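Local coordinates for lipoate-protein ligase, putative (Streptococcus pneumoniae, PDB 1VQZ) that is a putative lipoate-protein ligase, pairing a lipoyl protein ligase A/B catalytic domain with the C-terminal domain of the bacterial enzymes, at residues V206-F209 against R210-L214; A328-S331 against R332-A336. All blocks are in the same frame, centred on the assembly; numbering follows the deposited sequence.

Contact 1 (V206-F209 against R210-L214)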
loop_
_atom_site.group_PDB
_atom_site.type_symbol
_atom_site.label_atom_id
_atom_site.label_comp_id
_atom_site.label_asym_id
_atom_site.label_seq_id
_atom_site.Cartn_x
_atom_site.Cartn_y
_atom_site.Cartn_z
ATOM N N VAL A 206 -18.411 -11.780 5.886
ATOM C CA VAL A 206 -17.037 -11.612 5.491
ATOM C C VAL A 206 -16.154 -12.733 6.048
ATOM O O VAL A 206 -15.255 -13.196 5.352
ATOM C CB VAL A 206 -16.521 -10.212 5.914
ATOM C CG1 VAL A 206 -16.492 -10.036 7.458
ATOM C CG2 VAL A 206 -15.171 -9.927 5.248
ATOM N N GLU A 207 -16.423 -13.193 7.268
ATOM C CA GLU A 207 -15.649 -14.317 7.842
ATOM C C GLU A 207 -15.838 -15.603 7.076
ATOM O O GLU A 207 -14.896 -16.368 6.897
ATOM C CB GLU A 207 -16.042 -14.589 9.293
ATOM C CG GLU A 207 -15.680 -13.489 10.298
ATOM C CD GLU A 207 -16.705 -12.333 10.325
ATOM O OE1 GLU A 207 -17.721 -12.381 9.592
ATOM O OE2 GLU A 207 -16.483 -11.357 11.060
ATOM N N LYS A 208 -17.079 -15.870 6.661
ATOM C CA LYS A 208 -17.391 -17.022 5.831
ATOM C C LYS A 208 -16.661 -16.931 4.496
ATOM O O LYS A 208 -16.033 -17.896 4.045
ATOM C CB LYS A 208 -18.917 -17.099 5.593
ATOM C CG LYS A 208 -19.373 -18.273 4.721
ATOM C CD LYS A 208 -19.061 -19.684 5.314
ATOM C CE LYS A 208 -19.344 -20.776 4.296
ATOM N NZ LYS A 208 -19.317 -22.151 4.867
ATOM N N PHE A 209 -16.735 -15.758 3.870
ATOM C CA PHE A 209 -16.028 -15.525 2.622
ATOM C C PHE A 209 -14.497 -15.777 2.780
ATOM O O PHE A 209 -13.871 -16.463 1.961
ATOM C CB PHE A 209 -16.301 -14.099 2.122
ATOM C CG PHE A 209 -15.678 -13.816 0.772
ATOM C CD1 PHE A 209 -16.132 -14.479 -0.356
ATOM C CD2 PHE A 209 -14.606 -12.964 0.647
ATOM C CE1 PHE A 209 -15.545 -14.261 -1.626
ATOM C CE2 PHE A 209 -14.021 -12.729 -0.606
ATOM C CZ PHE A 209 -14.498 -13.390 -1.746
ATOM N N ARG A 210 -13.926 -15.203 3.829
ATOM C CA ARG A 210 -12.510 -15.405 4.191
ATOM C C ARG A 210 -12.144 -16.901 4.285
ATOM O O ARG A 210 -11.140 -17.359 3.722
ATOM C CB ARG A 210 -12.261 -14.721 5.526
ATOM C CG ARG A 210 -10.864 -14.926 6.135
ATOM C CD ARG A 210 -10.835 -14.549 7.603
ATOM N NE ARG A 210 -11.645 -15.502 8.363
ATOM C CZ ARG A 210 -12.131 -15.316 9.592
ATOM N NH1 ARG A 210 -11.868 -14.232 10.256
ATOM N NH2 ARG A 210 -12.867 -16.249 10.174
ATOM N N ASP A 211 -12.964 -17.651 5.002
ATOM C CA ASP A 211 -12.726 -19.059 5.185
ATOM C C ASP A 211 -12.899 -19.865 3.894
ATOM O O ASP A 211 -12.153 -20.819 3.688
ATOM C CB ASP A 211 -13.593 -19.574 6.322
ATOM C CG ASP A 211 -13.153 -19.003 7.684
ATOM O OD1 ASP A 211 -12.109 -18.326 7.737
ATOM O OD2 ASP A 211 -13.808 -19.259 8.716
ATOM N N LEU A 212 -13.852 -19.485 3.027
ATOM C CA LEU A 212 -13.975 -20.130 1.699
ATOM C C LEU A 212 -12.748 -19.869 0.854
ATOM O O LEU A 212 -12.256 -20.751 0.178
ATOM C CB LEU A 212 -15.198 -19.629 0.935
ATOM C CG LEU A 212 -16.552 -20.206 1.294
ATOM C CD1 LEU A 212 -17.723 -19.307 0.729
ATOM C CD2 LEU A 212 -16.740 -21.637 0.858
ATOM N N LEU A 213 -12.227 -18.649 0.898
ATOM C CA LEU A 213 -10.974 -18.354 0.182
ATOM C C LEU A 213 -9.797 -19.193 0.681
ATOM O O LEU A 213 -9.040 -19.743 -0.123
ATOM C CB LEU A 213 -10.600 -16.883 0.301
ATOM C CG LEU A 213 -11.138 -15.885 -0.675
ATOM C CD1 LEU A 213 -10.441 -14.559 -0.373
ATOM C CD2 LEU A 213 -10.879 -16.345 -2.133
ATOM N N LEU A 214 -9.635 -19.265 1.996
ATOM C CA LEU A 214 -8.548 -20.042 2.586
ATOM C C LEU A 214 -8.759 -21.494 2.206
ATOM O O LEU A 214 -7.805 -22.167 1.775
ATOM C CB LEU A 214 -8.486 -19.873 4.114
ATOM C CG LEU A 214 -7.333 -20.639 4.792
ATOM C CD1 LEU A 214 -5.971 -20.105 4.316
ATOM C CD2 LEU A 214 -7.385 -20.581 6.316
#
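Glu-207 lays its CB over one face of the Arg-210 guanidinium, 3.6 Å above the plane and toward its rim, while the carboxylate of Asp-211 sits at the guanidinium edge. The Phe-209 ring likewise carries Leu-213 CG over one face, again toward the rim, and Phe-209 CE2 meets Leu-213 CD1 at 4.0 Å. Arg-210 grips its neighbour side-on: NE bonds Asp-211 OD1 at 2.9 Å and NH2 bonds the same oxygen at 3.3 Å, together a salt bridge, both from one face of the carboxylate. A bend at chi3 (68°) turns the guanidinium back along the helix over Glu-207, whose own carboxylate stays apart from it, its plane 87° from that of the guanidinium. Lys-208 CE brushes Leu-212 CG at 4.1 Å. Beneath run four successive i to i+4 backbone bonds, from Arg-210 N to Val-206 O through Leu-213 N to Phe-209 O. Phe-209 and Leu-213 also touch Thr-120, and Leu-213 meets Leu-46. The whole illustrates an amphipathic alpha-helix, the first turns of helix 206-220, packed by its apolar side against helix 110-123 and strands 42-47 and 93-101 of the main mixed sheet.

Contact 2 (A328-S331 against R332-A336)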
loop_
_atom_site.group_PDB
_atom_site.type_symbol
_atom_site.label_atom_id
_atom_site.label_comp_id
_atom_site.label_asym_id
_atom_site.label_seq_id
_atom_site.Cartn_x
_atom_site.Cartn_y
_atom_site.Cartn_z
ATOM N N ALA A 328 5.443 5.280 -10.554
ATOM C CA ALA A 328 4.724 4.679 -11.685
ATOM C C ALA A 328 3.874 5.750 -12.398
ATOM O O ALA A 328 3.122 6.512 -11.759
ATOM C CB ALA A 328 3.857 3.485 -11.223
ATOM N N GLY A 329 4.065 5.843 -13.704
ATOM C CA GLY A 329 3.345 6.773 -14.559
ATOM C C GLY A 329 3.802 8.211 -14.580
ATOM O O GLY A 329 3.157 9.071 -15.205
ATOM N N ILE A 330 4.914 8.491 -13.923
ATOM C CA ILE A 330 5.488 9.839 -13.888
ATOM C C ILE A 330 6.911 9.787 -14.406
ATOM O O ILE A 330 7.688 8.916 -14.003
ATOM C CB ILE A 330 5.450 10.424 -12.449
ATOM C CG1 ILE A 330 4.065 10.213 -11.832
ATOM C CG2 ILE A 330 5.832 11.946 -12.457
ATOM C CD1 ILE A 330 3.949 10.706 -10.376
ATOM N N SER A 331 7.230 10.718 -15.304
ATOM C CA SER A 331 8.508 10.743 -16.022
ATOM C C SER A 331 9.621 11.387 -15.222
ATOM O O SER A 331 9.368 12.124 -14.230
ATOM C CB SER A 331 8.358 11.438 -17.383
ATOM O OG SER A 331 8.255 12.847 -17.296
ATOM N N ARG A 332 10.855 11.136 -15.671
ATOM C CA ARG A 332 12.041 11.779 -15.082
ATOM C C ARG A 332 11.994 13.294 -15.226
ATOM O O ARG A 332 12.374 14.025 -14.316
ATOM C CB ARG A 332 13.328 11.257 -15.721
ATOM C CG ARG A 332 13.646 9.816 -15.367
ATOM C CD ARG A 332 14.815 9.263 -16.202
ATOM N NE ARG A 332 15.072 7.868 -15.853
ATOM C CZ ARG A 332 14.389 6.842 -16.354
ATOM N NH1 ARG A 332 13.462 7.058 -17.285
ATOM N NH2 ARG A 332 14.664 5.600 -15.969
ATOM N N GLU A 333 11.516 13.738 -16.383
ATOM C CA GLU A 333 11.339 15.155 -16.679
ATOM C C GLU A 333 10.338 15.772 -15.709
ATOM O O GLU A 333 10.533 16.886 -15.233
ATOM C CB GLU A 333 10.871 15.377 -18.113
ATOM C CG GLU A 333 11.898 15.103 -19.169
ATOM C CD GLU A 333 12.110 13.632 -19.460
ATOM O OE1 GLU A 333 11.371 12.762 -18.961
ATOM O OE2 GLU A 333 13.035 13.361 -20.224
ATOM N N GLU A 334 9.270 15.048 -15.451
ATOM C CA GLU A 334 8.263 15.498 -14.511
ATOM C C GLU A 334 8.821 15.530 -13.084
ATOM O O GLU A 334 8.571 16.472 -12.365
ATOM C CB GLU A 334 7.000 14.620 -14.617
ATOM C CG GLU A 334 6.144 14.907 -15.852
ATOM C CD GLU A 334 5.025 13.889 -16.110
ATOM O OE1 GLU A 334 5.207 12.652 -15.944
ATOM O OE2 GLU A 334 3.947 14.335 -16.538
ATOM N N ILE A 335 9.524 14.485 -12.648
ATOM C CA ILE A 335 10.126 14.491 -11.317
ATOM C C ILE A 335 11.160 15.603 -11.158
ATOM O O ILE A 335 11.138 16.314 -10.132
ATOM C CB ILE A 335 10.743 13.098 -10.938
ATOM C CG1 ILE A 335 9.640 12.061 -10.834
ATOM C CG2 ILE A 335 11.485 13.156 -9.613
ATOM C CD1 ILE A 335 8.580 12.413 -9.814
ATOM N N ALA A 336 12.020 15.807 -12.171
ATOM C CA ALA A 336 12.962 16.937 -12.157
ATOM C C ALA A 336 12.249 18.262 -11.924
ATOM O O ALA A 336 12.726 19.129 -11.166
ATOM C CB ALA A 336 13.744 17.016 -13.440
HETATM O O HOH W 1 4.176 10.884 -17.447
#
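Ser-331 and Glu-334 bond to each other reciprocally, each side chain taking the backbone N-H of the other. Glu-334 N gives its hydrogen to Ser-331 OG at 3.0 Å, and Ser-331 N gives its own to Glu-334 OE1 at 2.9 Å, almost straight at 174° and on the anti lone pair of the carboxylate. This is a capping box, with Ser-331 as N-cap of helix 332-339. A chi1 of 75° sets the serine hydroxyl between its backbone N and carbonyl carbon, where it can face the first turn, and the glutamate, extended beyond CG, reaches back across that turn to the N-cap. Behind the box, Ile-335 N donates to Ser-331 O at 2.8 Å, the first i to i+4 bond of the helix.

An apolar contact adjoins the box. Ile-330 CG2 meets Ile-335 CD1 at 3.8 Å and also lies against Glu-334 CB, the Ile-330 and Glu-334 side chains crossing at about a right angle. Ile-330 and Glu-334 both touch Phe-266 of strand 260-266, while Arg-332 turns elsewhere, to the carbonyl oxygens of Leu-318 and Ile-321.

A water donates to Gly-329 O at 3.1 Å and lies only 2.5 Å from Glu-334 OE1, too short for its exact position to be trusted. The firmer evidence is the straight bond from Ser-331 N and the place of the carboxylate at the N-terminal end of a helix; together these would probably stabilise its negative charge and lower its pKa.

Contacts 1 and 2 give two examples of how an alpha-helix is held near its N-terminus: 206-214 spans the first turns of helix 206-220, whereas 328-336 is the passage from loop into helix 332-339. They come in series along the chain, contact 1 in the catalytic domain and contact 2 in the C-terminal region. Their centres stand 41 Å apart on opposite sides of the chain's centre, and their nearest atoms remain about 25 Å apart, so neither touches the other. A bound 1,2-ethanediol, probably from the crystallisation liquor, lies about 3 Å from the side chain of Arg-210 in contact 1. Each is local: side-chain pairing along a helix in contact 1, a capped helix start in contact 2.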